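Local coordinates for four helix bundle protein (Bacteroides thetaiotaomicron VPI-5482, PDB 2RLD) that is of unknown function but belongs to the 23S rRNA-intervening sequence protein family of four-helix bundles and binds calcium ions, at residues 101-104 with 105-108; 75-78 with 79-82. All blocks are in the same frame, centred on the assembly; numbering follows the deposited sequence. Where two conformers were deposited one is given.

Interaction 1: residues 101-104 with 105-108; sequences NNDS and TEIN
Two turns of helix 94-116, the last helix of the four-helix bundle, bring Thr105 back over Asn101 and Glu106 over Asn102. Thr105 N donates to Asn101 O at 2.9 Å, with an N-H...O angle of 154°. The hydroxyl of Thr105 turns back toward the preceding turn: with OG1 set between its own backbone N and carbonyl carbon (chi1 56°), it lies 3.0 Å from Asn101 O and 3.2 Å from Asn102 O. A water bridges the same corner, giving a hydrogen to Asn102 O and bonding to Thr105 OG1. The methyl CG2 of Thr105, beside the backbone N, lies over Asn101, 3.8 Å from the ND2 of its side-chain amide.

Further round the helix, the carboxylates of Asp103 and Glu106 are joined through water. Asp103 OD1 and Glu106 OE1 stand 4.3 Å apart, and one water donates to both; a second water donates to Glu106 OE1 and to Asp103 O. These donated hydrogens probably ease the repulsion between the two acids. Asp103 OD2 is held by a salt bridge to Arg21 of helix 7-32, and Asp103 is a calcium ligand in a structure of this protein, although no ion is bound to it here. In the bundle, this acidic side adjoins helix 7-32, where Ile107 packs on Val11 and Phe18. The backbone bond from Ile107 N to Asp103 O is weak at 3.3 Å, whereas Asn108 N reaches Ser104 O at 3.1 Å. Ser104 OG is hydrogen-bonded to Glu80 OE2 of helix 62-88.

Interaction 2: residues 75-78 with 79-82; sequences EANE and TEYW
Glu75 O is gripped by two donors of Thr79, the hydroxyl OG1 at 2.8 Å and the backbone N at 2.9 Å, which come from opposite faces of the carbonyl plane. OG1 lies beside its own backbone N (chi1 -61°), which points it back at this carbonyl, and it has a second partner in Ser45 OG of helix 38-57. One turn on, Glu78 and Trp82 run side by side in the same direction. The indole NE1 donates to Glu78 OE2 at 2.8 Å in an almost straight bond of 170°; the oxygen lies in the ring plane and uses its anti lone pair, while carboxylate and indole planes are turned 51° apart. Tyr81 CD2 covers one indole face, 3.9 Å above the ring centre. Without the indole of Trp82, as with an alanine here, Glu78 OE2 would probably lose its N-H donor, its carboxylate would be freer to turn and a gap would open beside Tyr81. Glu80 bends back over Ala76. Helix 62-88 thus lies between several neighbours: Glu80 meets helix 94-116, Glu75 and Trp82 meet helix 38-57, and Tyr81 and Trp82 pack on Ala19 and Ala51 of the second subunit, where Tyr81 OH bonds to Thr47 O.

Interaction 2 comes first along the chain, on helix 62-88, and interaction 1 follows on the next helix, 94-116; their centres are about 10 Å apart, and each lies about 7 Å from the centre of the chain. The two touch directly through Glu80, whose carboxylate bridges to residues 101-108 and whose CG packs against Asn101. Consecutive helices of the bundle are therefore joined by polar contact and by close packing of side chains. Beyond this seam the surroundings differ: residues 101-108 also meet helix 7-32, whereas residues 75-82 face helix 38-57 and a second subunit, so that helix 62-88 also takes part in the subunit interface.

Interaction 1: residues 101-104 with 105-108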
loop_
_atom_site.group_PDB
_atom_site.type_symbol
_atom_site.label_atom_id
_atom_site.label_comp_id
_atom_site.label_asym_id
_atom_site.label_seq_id
_atom_site.Cartn_x
_atom_site.Cartn_y
_atom_site.Cartn_z
ATOM N N ASN C 101 12.251 20.736 9.389
ATOM C CA ASN C 101 10.900 21.221 9.657
ATOM C C ASN C 101 10.704 22.684 9.254
ATOM O O ASN C 101 9.630 23.063 8.803
ATOM C CB ASN C 101 10.528 21.025 11.128
ATOM C CG ASN C 101 9.059 21.321 11.395
ATOM O OD1 ASN C 101 8.182 20.595 10.937
ATOM N ND2 ASN C 101 8.791 22.388 12.131
ATOM N N ASN C 102 11.741 23.496 9.416
ATOM C CA ASN C 102 11.700 24.882 8.993
ATOM C C ASN C 102 11.535 24.979 7.482
ATOM O O ASN C 102 10.797 25.825 7.004
ATOM C CB ASN C 102 12.965 25.620 9.421
ATOM C CG ASN C 102 12.971 25.963 10.898
ATOM O OD1 ASN C 102 11.936 25.879 11.574
ATOM N ND2 ASN C 102 14.140 26.339 11.412
ATOM N N ASP C 103 12.202 24.101 6.735
ATOM C CA ASP C 103 12.023 24.074 5.279
ATOM C C ASP C 103 10.588 23.646 4.911
ATOM O O ASP C 103 9.988 24.163 3.944
ATOM C CB ASP C 103 13.055 23.139 4.638
ATOM C CG ASP C 103 14.461 23.716 4.629
ATOM O OD1 ASP C 103 14.622 24.887 5.004
ATOM O OD2 ASP C 103 15.409 23.010 4.191
ATOM N N SER C 104 10.060 22.676 5.652
ATOM C CA SER C 104 8.688 22.188 5.434
ATOM C C SER C 104 7.685 23.294 5.662
ATOM O O SER C 104 6.807 23.552 4.829
ATOM C CB SER C 104 8.381 20.984 6.330
ATOM O OG SER C 104 7.386 20.153 5.731
ATOM N N THR C 105 7.843 24.001 6.772
ATOM C CA THR C 105 6.843 24.975 7.158
ATOM C C THR C 105 6.917 26.223 6.260
ATOM O O THR C 105 5.904 26.904 6.024
ATOM C CB THR C 105 6.944 25.302 8.663
ATOM O OG1 THR C 105 8.262 25.738 8.969
ATOM C CG2 THR C 105 6.645 24.063 9.497
ATOM N N GLU C 106 8.105 26.511 5.731
ATOM C CA GLU C 106 8.246 27.549 4.704
ATOM C C GLU C 106 7.367 27.225 3.501
ATOM O O GLU C 106 6.766 28.112 2.922
ATOM C CB GLU C 106 9.711 27.685 4.277
ATOM C CG GLU C 106 9.961 28.654 3.145
ATOM C CD GLU C 106 11.439 28.747 2.759
ATOM O OE1 GLU C 106 12.172 27.731 2.884
ATOM O OE2 GLU C 106 11.869 29.845 2.340
ATOM N N ILE C 107 7.316 25.947 3.105
ATOM C CA ILE C 107 6.480 25.518 1.985
ATOM C C ILE C 107 4.993 25.645 2.319
ATOM O O ILE C 107 4.202 26.102 1.474
ATOM C CB ILE C 107 6.861 24.069 1.510
ATOM C CG1 ILE C 107 8.234 24.086 0.837
ATOM C CG2 ILE C 107 5.791 23.457 0.594
ATOM C CD1 ILE C 107 8.818 22.714 0.613
ATOM N N ASN C 108 4.610 25.268 3.541
ATOM C CA ASN C 108 3.239 25.493 4.012
ATOM C C ASN C 108 2.776 26.932 3.771
ATOM O O ASN C 108 1.687 27.188 3.254
ATOM C CB ASN C 108 3.130 25.243 5.510
ATOM C CG ASN C 108 3.100 23.785 5.868
ATOM O OD1 ASN C 108 3.769 22.972 5.252
ATOM N ND2 ASN C 108 2.313 23.445 6.893
HETATM O O HOH W 1 10.010 28.060 8.240
HETATM O O HOH W 2 11.597 25.309 2.057
HETATM O O HOH W 3 13.845 27.748 5.572
#

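Interaction 2: residues 75-78 with 79-82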
loop_
_atom_site.group_PDB
_atom_site.type_symbol
_atom_site.label_atom_id
_atom_site.label_comp_id
_atom_site.label_asym_id
_atom_site.label_seq_id
_atom_site.Cartn_x
_atom_site.Cartn_y
_atom_site.Cartn_z
ATOM N N GLU C 75 0.197 17.043 2.023
ATOM C CA GLU C 75 1.436 16.249 2.072
ATOM C C GLU C 75 2.490 16.934 2.960
ATOM O O GLU C 75 3.196 16.278 3.734
ATOM C CB GLU C 75 1.950 15.997 0.653
ATOM C CG GLU C 75 1.035 15.139 -0.235
ATOM C CD GLU C 75 0.918 13.671 0.182
ATOM O OE1 GLU C 75 1.436 13.262 1.241
ATOM O OE2 GLU C 75 0.312 12.906 -0.603
ATOM N N ALA C 76 2.573 18.255 2.890
ATOM C CA ALA C 76 3.446 19.036 3.788
ATOM C C ALA C 76 3.056 18.820 5.254
ATOM O O ALA C 76 3.924 18.599 6.112
ATOM C CB ALA C 76 3.381 20.516 3.426
ATOM N N ASN C 77 1.758 18.841 5.530
ATOM C CA ASN C 77 1.296 18.626 6.884
ATOM C C ASN C 77 1.540 17.223 7.376
ATOM O O ASN C 77 1.974 17.044 8.524
ATOM C CB ASN C 77 -0.159 19.008 7.030
ATOM C CG ASN C 77 -0.313 20.463 7.304
ATOM O OD1 ASN C 77 -0.138 20.895 8.447
ATOM N ND2 ASN C 77 -0.600 21.244 6.270
ATOM N N GLU C 78 1.337 16.228 6.517
ATOM C CA GLU C 78 1.650 14.848 6.936
ATOM C C GLU C 78 3.145 14.694 7.229
ATOM O O GLU C 78 3.541 14.050 8.213
ATOM C CB GLU C 78 1.205 13.838 5.885
ATOM C CG GLU C 78 1.336 12.424 6.428
ATOM C CD GLU C 78 1.078 11.330 5.429
ATOM O OE1 GLU C 78 0.344 11.570 4.443
ATOM O OE2 GLU C 78 1.617 10.221 5.652
ATOM N N THR C 79 3.962 15.303 6.393
ATOM C CA THR C 79 5.421 15.243 6.552
ATOM C C THR C 79 5.796 15.839 7.917
ATOM O O THR C 79 6.642 15.305 8.618
ATOM C CB THR C 79 6.134 16.009 5.401
ATOM O OG1 THR C 79 5.804 15.412 4.133
ATOM C CG2 THR C 79 7.655 16.005 5.585
ATOM N N GLU C 80 5.167 16.953 8.266
ATOM C CA GLU C 80 5.404 17.620 9.566
ATOM C C GLU C 80 5.022 16.708 10.739
ATOM O O GLU C 80 5.688 16.685 11.766
ATOM C CB GLU C 80 4.700 18.983 9.561
ATOM C CG GLU C 80 5.499 19.963 8.664
ATOM C CD GLU C 80 4.665 20.945 7.857
ATOM O OE1 GLU C 80 3.469 21.127 8.170
ATOM O OE2 GLU C 80 5.225 21.519 6.887
ATOM N N TYR C 81 3.957 15.940 10.567
ATOM C CA TYR C 81 3.562 14.929 11.552
ATOM C C TYR C 81 4.679 13.918 11.729
ATOM O O TYR C 81 5.117 13.643 12.852
ATOM C CB TYR C 81 2.283 14.209 11.086
ATOM C CG TYR C 81 1.915 12.952 11.897
ATOM C CD1 TYR C 81 1.261 13.037 13.108
ATOM C CD2 TYR C 81 2.216 11.699 11.408
ATOM C CE1 TYR C 81 0.928 11.875 13.834
ATOM C CE2 TYR C 81 1.917 10.531 12.124
ATOM C CZ TYR C 81 1.283 10.632 13.337
ATOM O OH TYR C 81 0.947 9.469 13.999
ATOM N N TRP C 82 5.154 13.361 10.619
ATOM C CA TRP C 82 6.214 12.335 10.725
ATOM C C TRP C 82 7.480 12.931 11.338
ATOM O O TRP C 82 8.122 12.285 12.174
ATOM C CB TRP C 82 6.524 11.647 9.368
ATOM C CG TRP C 82 5.372 10.816 8.861
ATOM C CD1 TRP C 82 4.586 11.063 7.756
ATOM C CD2 TRP C 82 4.852 9.632 9.469
ATOM N NE1 TRP C 82 3.614 10.079 7.649
ATOM C CE2 TRP C 82 3.750 9.205 8.692
ATOM C CE3 TRP C 82 5.212 8.890 10.613
ATOM C CZ2 TRP C 82 3.012 8.077 9.012
ATOM C CZ3 TRP C 82 4.494 7.752 10.907
ATOM C CH2 TRP C 82 3.392 7.363 10.115
#